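Local atomic coordinates of ICChI, a glycosylated chitinase (Ipomoea carnea, PDB entry 6IDN), a protein that hydrolyses chitin and has lysozyme activity as well, as a glycosylated plant enzyme of glycosyl hydrolase family 18. Residues A[56-61]-A[109-114]; A[200-205]-A[242-247]. One frame throughout, in Å; residues are numbered along the deposited sequence.

Contact 1: A[56-61]-A[109-114]; sequences ACKFLS and SESRPL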
loop_
_atom_site.group_PDB
_atom_site.type_symbol
_atom_site.label_atom_id
_atom_site.label_comp_id
_atom_site.label_asym_id
_atom_site.label_seq_id
_atom_site.Cartn_x
_atom_site.Cartn_y
_atom_site.Cartn_z
ATOM N N ALA A 56 8.543 21.297 4.253
ATOM C CA ALA A 56 7.273 21.905 3.884
ATOM C C ALA A 56 6.117 20.908 3.864
ATOM O O ALA A 56 5.058 21.216 3.315
ATOM C CB ALA A 56 7.395 22.591 2.522
ATOM N N CYS A 57 6.288 19.723 4.443
ATOM C CA CYS A 57 5.205 18.754 4.516
ATOM C C CYS A 57 4.701 18.531 5.933
ATOM O O CYS A 57 3.829 17.684 6.137
ATOM C CB CYS A 57 5.639 17.405 3.928
ATOM S SG CYS A 57 5.888 17.358 2.140
ATOM N N LYS A 58 5.220 19.262 6.917
ATOM C CA LYS A 58 4.813 19.013 8.294
ATOM C C LYS A 58 3.342 19.330 8.526
ATOM O O LYS A 58 2.737 18.774 9.448
ATOM C CB LYS A 58 5.698 19.814 9.251
ATOM C CG LYS A 58 7.091 19.222 9.424
ATOM C CD LYS A 58 7.740 19.713 10.709
ATOM C CE LYS A 58 9.239 19.558 10.649
ATOM N NZ LYS A 58 9.618 18.134 10.800
ATOM N N PHE A 59 2.748 20.186 7.691
ATOM C CA PHE A 59 1.322 20.473 7.790
ATOM C C PHE A 59 0.465 19.222 7.653
ATOM O O PHE A 59 -0.694 19.226 8.085
ATOM C CB PHE A 59 0.913 21.492 6.715
ATOM C CG PHE A 59 0.802 20.903 5.329
ATOM C CD1 PHE A 59 1.912 20.832 4.503
ATOM C CD2 PHE A 59 -0.411 20.426 4.854
ATOM C CE1 PHE A 59 1.816 20.287 3.236
ATOM C CE2 PHE A 59 -0.512 19.872 3.591
ATOM C CZ PHE A 59 0.602 19.805 2.778
ATOM N N LEU A 60 0.994 18.162 7.043
ATOM C CA LEU A 60 0.174 16.979 6.801
ATOM C C LEU A 60 -0.261 16.312 8.098
ATOM O O LEU A 60 -1.268 15.597 8.108
ATOM C CB LEU A 60 0.934 15.983 5.924
ATOM C CG LEU A 60 0.857 16.270 4.422
ATOM C CD1 LEU A 60 1.754 15.306 3.656
ATOM C CD2 LEU A 60 -0.586 16.180 3.921
ATOM N N SER A 61 0.482 16.539 9.182
ATOM C CA SER A 61 0.125 16.005 10.493
ATOM C C SER A 61 -1.347 16.245 10.816
ATOM O O SER A 61 -2.060 15.332 11.247
ATOM C CB SER A 61 1.022 16.648 11.554
ATOM O OG SER A 61 1.142 15.836 12.703
ATOM N N SER A 109 12.388 11.671 15.879
ATOM C CA SER A 109 13.642 11.928 15.188
ATOM C C SER A 109 13.986 13.402 15.339
ATOM O O SER A 109 13.277 14.164 16.008
ATOM C CB SER A 109 13.555 11.536 13.708
ATOM O OG SER A 109 12.776 12.497 13.006
ATOM N N GLU A 110 15.101 13.812 14.731
ATOM C CA GLU A 110 15.451 15.219 14.779
ATOM C C GLU A 110 14.488 16.058 13.954
ATOM O O GLU A 110 14.364 17.263 14.210
ATOM C CB GLU A 110 16.903 15.415 14.325
ATOM C CG GLU A 110 17.886 14.589 15.173
ATOM C CD GLU A 110 19.348 14.735 14.771
ATOM O OE1 GLU A 110 19.678 15.681 14.017
ATOM O OE2 GLU A 110 20.170 13.900 15.230
ATOM N N SER A 111 13.785 15.441 13.004
ATOM C CA SER A 111 12.785 16.156 12.211
ATOM C C SER A 111 11.918 15.128 11.501
ATOM O O SER A 111 12.407 14.406 10.624
ATOM C CB SER A 111 13.452 17.100 11.219
ATOM O OG SER A 111 12.483 17.700 10.378
ATOM N N ARG A 112 10.641 15.054 11.879
ATOM C CA ARG A 112 9.718 14.117 11.246
ATOM C C ARG A 112 9.127 14.754 9.995
ATOM O O ARG A 112 8.561 15.854 10.083
ATOM C CB ARG A 112 8.618 13.716 12.209
ATOM C CG ARG A 112 9.112 12.872 13.402
ATOM C CD ARG A 112 8.022 12.621 14.427
ATOM N NE ARG A 112 6.811 12.083 13.811
ATOM C CZ ARG A 112 6.524 10.786 13.730
ATOM N NH1 ARG A 112 7.360 9.863 14.229
ATOM N NH2 ARG A 112 5.392 10.410 13.148
ATOM N N PRO A 113 9.256 14.124 8.820
ATOM C CA PRO A 113 8.874 14.796 7.567
ATOM C C PRO A 113 7.419 15.216 7.495
ATOM O O PRO A 113 7.122 16.230 6.856
ATOM C CB PRO A 113 9.206 13.746 6.499
ATOM C CG PRO A 113 10.297 12.925 7.109
ATOM C CD PRO A 113 9.941 12.845 8.578
ATOM N N LEU A 114 6.500 14.466 8.103
ATOM C CA LEU A 114 5.078 14.782 8.038
ATOM C C LEU A 114 4.531 15.275 9.374
ATOM O O LEU A 114 3.319 15.199 9.610
ATOM C CB LEU A 114 4.283 13.561 7.565
ATOM C CG LEU A 114 4.807 12.867 6.308
ATOM C CD1 LEU A 114 3.948 11.644 5.966
ATOM C CD2 LEU A 114 4.843 13.834 5.127
HETATM O O HOH W 1 8.430 18.151 5.676
#
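Leu114 and Leu60 lie side by side and point the same way, with Leu114 CD2 3.7 Å from Leu60 CD1. The same methyl meets Cys57 CB at 3.9 Å, and the disulfide of Cys57 with Cys50 pins the stretch before helix 60-69 back on itself, behind this apolar end. Close by, a water bridges the backbones, accepting from Cys57 N at 2.9 Å and donating to Pro113 O at 2.6 Å. These contacts join the type I turn of Cys57 to Leu60, which leads into helix 60-69 of the TIM barrel, to the loop that runs from helix 90-103 to strand 121-126. Toward solvent the packing gives way to one long side chain. Lys58 stretches along the loop and bends at its last torsion (chi4 -74°), which brings NZ within 2.6 Å of Arg112 O and 2.9 Å of Ser111 OG. NZ sits above the carbonyl plane of Arg112, 45° out of it. A methionine in place of Lys58 would probably leave Arg112 O and Ser111 OG without this shared donor, and the exposed part of the loop less firmly held. The guanidinium of Arg112 turns the other way, its NE bonded to Gly115 O.

Contact 2: A[200-205]-A[242-247]; sequences NSWNND and PTIKAT
Ile244 sets its CG2 methyl on the indole of Trp202, a CH-pi contact 3.5 Å from the centroid of the five-membered ring and only 3° off its normal. CB of Ile244 also meets the ring, 3.6 Å from Trp202 CE2, and the two side chains cross at about a right angle. At the ring's edge, Trp202 NE1 donates to Thr247 OG1 over 2.9 Å; the N-H...O angle is 156° and the oxygen lies close to the ring plane. Face and edge of one indole are thus fixed by residues three apart, which the type I turn from Ile244 to Thr247 brings together. Trp202 CG lies anti to the backbone N (chi1 179°), carrying the ring across to that turn. Farther out, one water donates to Asn203 OD1 and Thr243 O while accepting from Thr247 OG1 at 2.8 Å. A second donates to the same Thr247 OG1, also at 2.8 Å, and to Asn203 OD1. Beneath this layer Trp202 and Ile244 both rest on Leu216 of strand 213-219. Helices 196-206 and 233-244 are joined through that strand, which both pack against, so the contact lies between successive helices of the outer layer of the TIM barrel.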
loop_
_atom_site.group_PDB
_atom_site.type_symbol
_atom_site.label_atom_id
_atom_site.label_comp_id
_atom_site.label_asym_id
_atom_site.label_seq_id
_atom_site.Cartn_x
_atom_site.Cartn_y
_atom_site.Cartn_z
ATOM N N ASN A 200 -8.587 -17.683 -10.894
ATOM C CA ASN A 200 -7.701 -18.821 -10.654
ATOM C C ASN A 200 -6.487 -18.413 -9.826
ATOM O O ASN A 200 -6.095 -19.117 -8.888
ATOM C CB ASN A 200 -7.263 -19.439 -11.982
ATOM C CG ASN A 200 -8.358 -20.274 -12.628
ATOM O OD1 ASN A 200 -9.353 -20.637 -11.985
ATOM N ND2 ASN A 200 -8.175 -20.599 -13.901
ATOM N N SER A 201 -5.864 -17.286 -10.173
ATOM C CA SER A 201 -4.763 -16.766 -9.370
ATOM C C SER A 201 -5.203 -16.525 -7.931
ATOM O O SER A 201 -4.544 -16.961 -6.978
ATOM C CB SER A 201 -4.246 -15.465 -9.988
ATOM O OG SER A 201 -3.220 -14.896 -9.197
ATOM N N TRP A 202 -6.319 -15.811 -7.760
ATOM C CA TRP A 202 -6.842 -15.549 -6.421
ATOM C C TRP A 202 -7.089 -16.848 -5.652
ATOM O O TRP A 202 -6.562 -17.038 -4.547
ATOM C CB TRP A 202 -8.126 -14.728 -6.543
ATOM C CG TRP A 202 -8.792 -14.390 -5.252
ATOM C CD1 TRP A 202 -9.666 -15.170 -4.564
ATOM C CD2 TRP A 202 -8.661 -13.170 -4.500
ATOM N NE1 TRP A 202 -10.082 -14.524 -3.424
ATOM C CE2 TRP A 202 -9.493 -13.289 -3.369
ATOM C CE3 TRP A 202 -7.925 -11.991 -4.679
ATOM C CZ2 TRP A 202 -9.611 -12.275 -2.407
ATOM C CZ3 TRP A 202 -8.050 -10.970 -3.724
ATOM C CH2 TRP A 202 -8.883 -11.123 -2.608
ATOM N N ASN A 203 -7.863 -17.768 -6.241
ATOM C CA ASN A 203 -8.331 -18.948 -5.511
ATOM C C ASN A 203 -7.236 -19.986 -5.312
ATOM O O ASN A 203 -7.218 -20.680 -4.286
ATOM C CB ASN A 203 -9.489 -19.607 -6.256
ATOM C CG ASN A 203 -10.773 -18.841 -6.136
ATOM O OD1 ASN A 203 -11.053 -18.225 -5.102
ATOM N ND2 ASN A 203 -11.589 -18.897 -7.191
ATOM N N ASN A 204 -6.335 -20.126 -6.275
ATOM C CA ASN A 204 -5.378 -21.223 -6.235
ATOM C C ASN A 204 -4.033 -20.827 -5.658
ATOM O O ASN A 204 -3.351 -21.678 -5.069
ATOM C CB ASN A 204 -5.176 -21.802 -7.639
ATOM C CG ASN A 204 -6.451 -22.381 -8.209
ATOM O OD1 ASN A 204 -7.348 -22.767 -7.463
ATOM N ND2 ASN A 204 -6.529 -22.479 -9.531
ATOM N N ASP A 205 -3.643 -19.561 -5.804
ATOM C CA ASP A 205 -2.321 -19.108 -5.404
ATOM C C ASP A 205 -2.398 -18.174 -4.206
ATOM O O ASP A 205 -1.864 -18.492 -3.141
ATOM C CB ASP A 205 -1.609 -18.403 -6.580
ATOM C CG ASP A 205 -1.317 -19.342 -7.756
ATOM O OD1 ASP A 205 -1.248 -20.575 -7.557
ATOM O OD2 ASP A 205 -1.146 -18.836 -8.893
ATOM N N PRO A 242 -18.602 -11.086 -6.072
ATOM C CA PRO A 242 -19.314 -12.172 -5.370
ATOM C C PRO A 242 -18.496 -13.449 -5.252
ATOM O O PRO A 242 -18.710 -14.227 -4.315
ATOM C CB PRO A 242 -20.568 -12.383 -6.222
ATOM C CG PRO A 242 -20.697 -11.161 -7.076
ATOM C CD PRO A 242 -19.301 -10.679 -7.307
ATOM N N THR A 243 -17.556 -13.685 -6.167
ATOM C CA THR A 243 -16.708 -14.869 -6.087
ATOM C C THR A 243 -15.611 -14.703 -5.034
ATOM O O THR A 243 -15.432 -15.575 -4.173
ATOM C CB THR A 243 -16.100 -15.177 -7.464
ATOM O OG1 THR A 243 -17.150 -15.477 -8.409
ATOM C CG2 THR A 243 -15.147 -16.380 -7.366
ATOM N N ILE A 244 -14.875 -13.586 -5.063
ATOM C CA ILE A 244 -13.760 -13.455 -4.122
ATOM C C ILE A 244 -14.240 -13.219 -2.698
ATOM O O ILE A 244 -13.503 -13.513 -1.750
ATOM C CB ILE A 244 -12.765 -12.350 -4.533
ATOM C CG1 ILE A 244 -13.411 -10.962 -4.526
ATOM C CG2 ILE A 244 -12.121 -12.675 -5.885
ATOM C CD1 ILE A 244 -12.390 -9.826 -4.820
ATOM N N LYS A 245 -15.467 -12.729 -2.511
ATOM C CA LYS A 245 -15.986 -12.567 -1.154
ATOM C C LYS A 245 -16.170 -13.900 -0.435
ATOM O O LYS A 245 -16.349 -13.910 0.789
ATOM C CB LYS A 245 -17.331 -11.846 -1.179
ATOM C CG LYS A 245 -17.272 -10.338 -1.370
ATOM C CD LYS A 245 -18.694 -9.855 -1.609
ATOM C CE LYS A 245 -18.955 -8.414 -1.193
ATOM N NZ LYS A 245 -20.289 -7.974 -1.736
ATOM N N ALA A 246 -16.160 -15.022 -1.160
ATOM C CA ALA A 246 -16.274 -16.318 -0.499
ATOM C C ALA A 246 -14.989 -16.713 0.217
ATOM O O ALA A 246 -15.024 -17.585 1.090
ATOM C CB ALA A 246 -16.671 -17.398 -1.508
ATOM N N THR A 247 -13.866 -16.086 -0.130
ATOM C CA THR A 247 -12.596 -16.354 0.533
ATOM C C THR A 247 -12.633 -15.819 1.962
ATOM O O THR A 247 -13.074 -14.691 2.192
ATOM C CB THR A 247 -11.472 -15.697 -0.274
ATOM O OG1 THR A 247 -11.470 -16.250 -1.600
ATOM C CG2 THR A 247 -10.118 -15.921 0.379
HETATM O O HOH W 2 -13.287 -17.242 -3.484
HETATM O O HOH W 3 -10.143 -18.639 -2.091
#

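In the fold
Both contacts lie about 20 Å from the centre of the chain, on opposite sides of it, and their centres are 40 Å apart; each is partly buried. Contact 1 joins the lead-in to helix 60-69 to an irregular loop, whereas contact 2 joins helix 196-206 to the end of helix 233-244, so they hold no element in common. The chemistry follows the setting. Beside the loop, a lysine amino group reaches a backbone carbonyl and a hydroxyl, and a disulfide stiffens one of the two partners without crossing between them. Between the helices, no charged side chain takes part: an aromatic ring meets an aliphatic branch over the strands, and two waters fill in the polar rim.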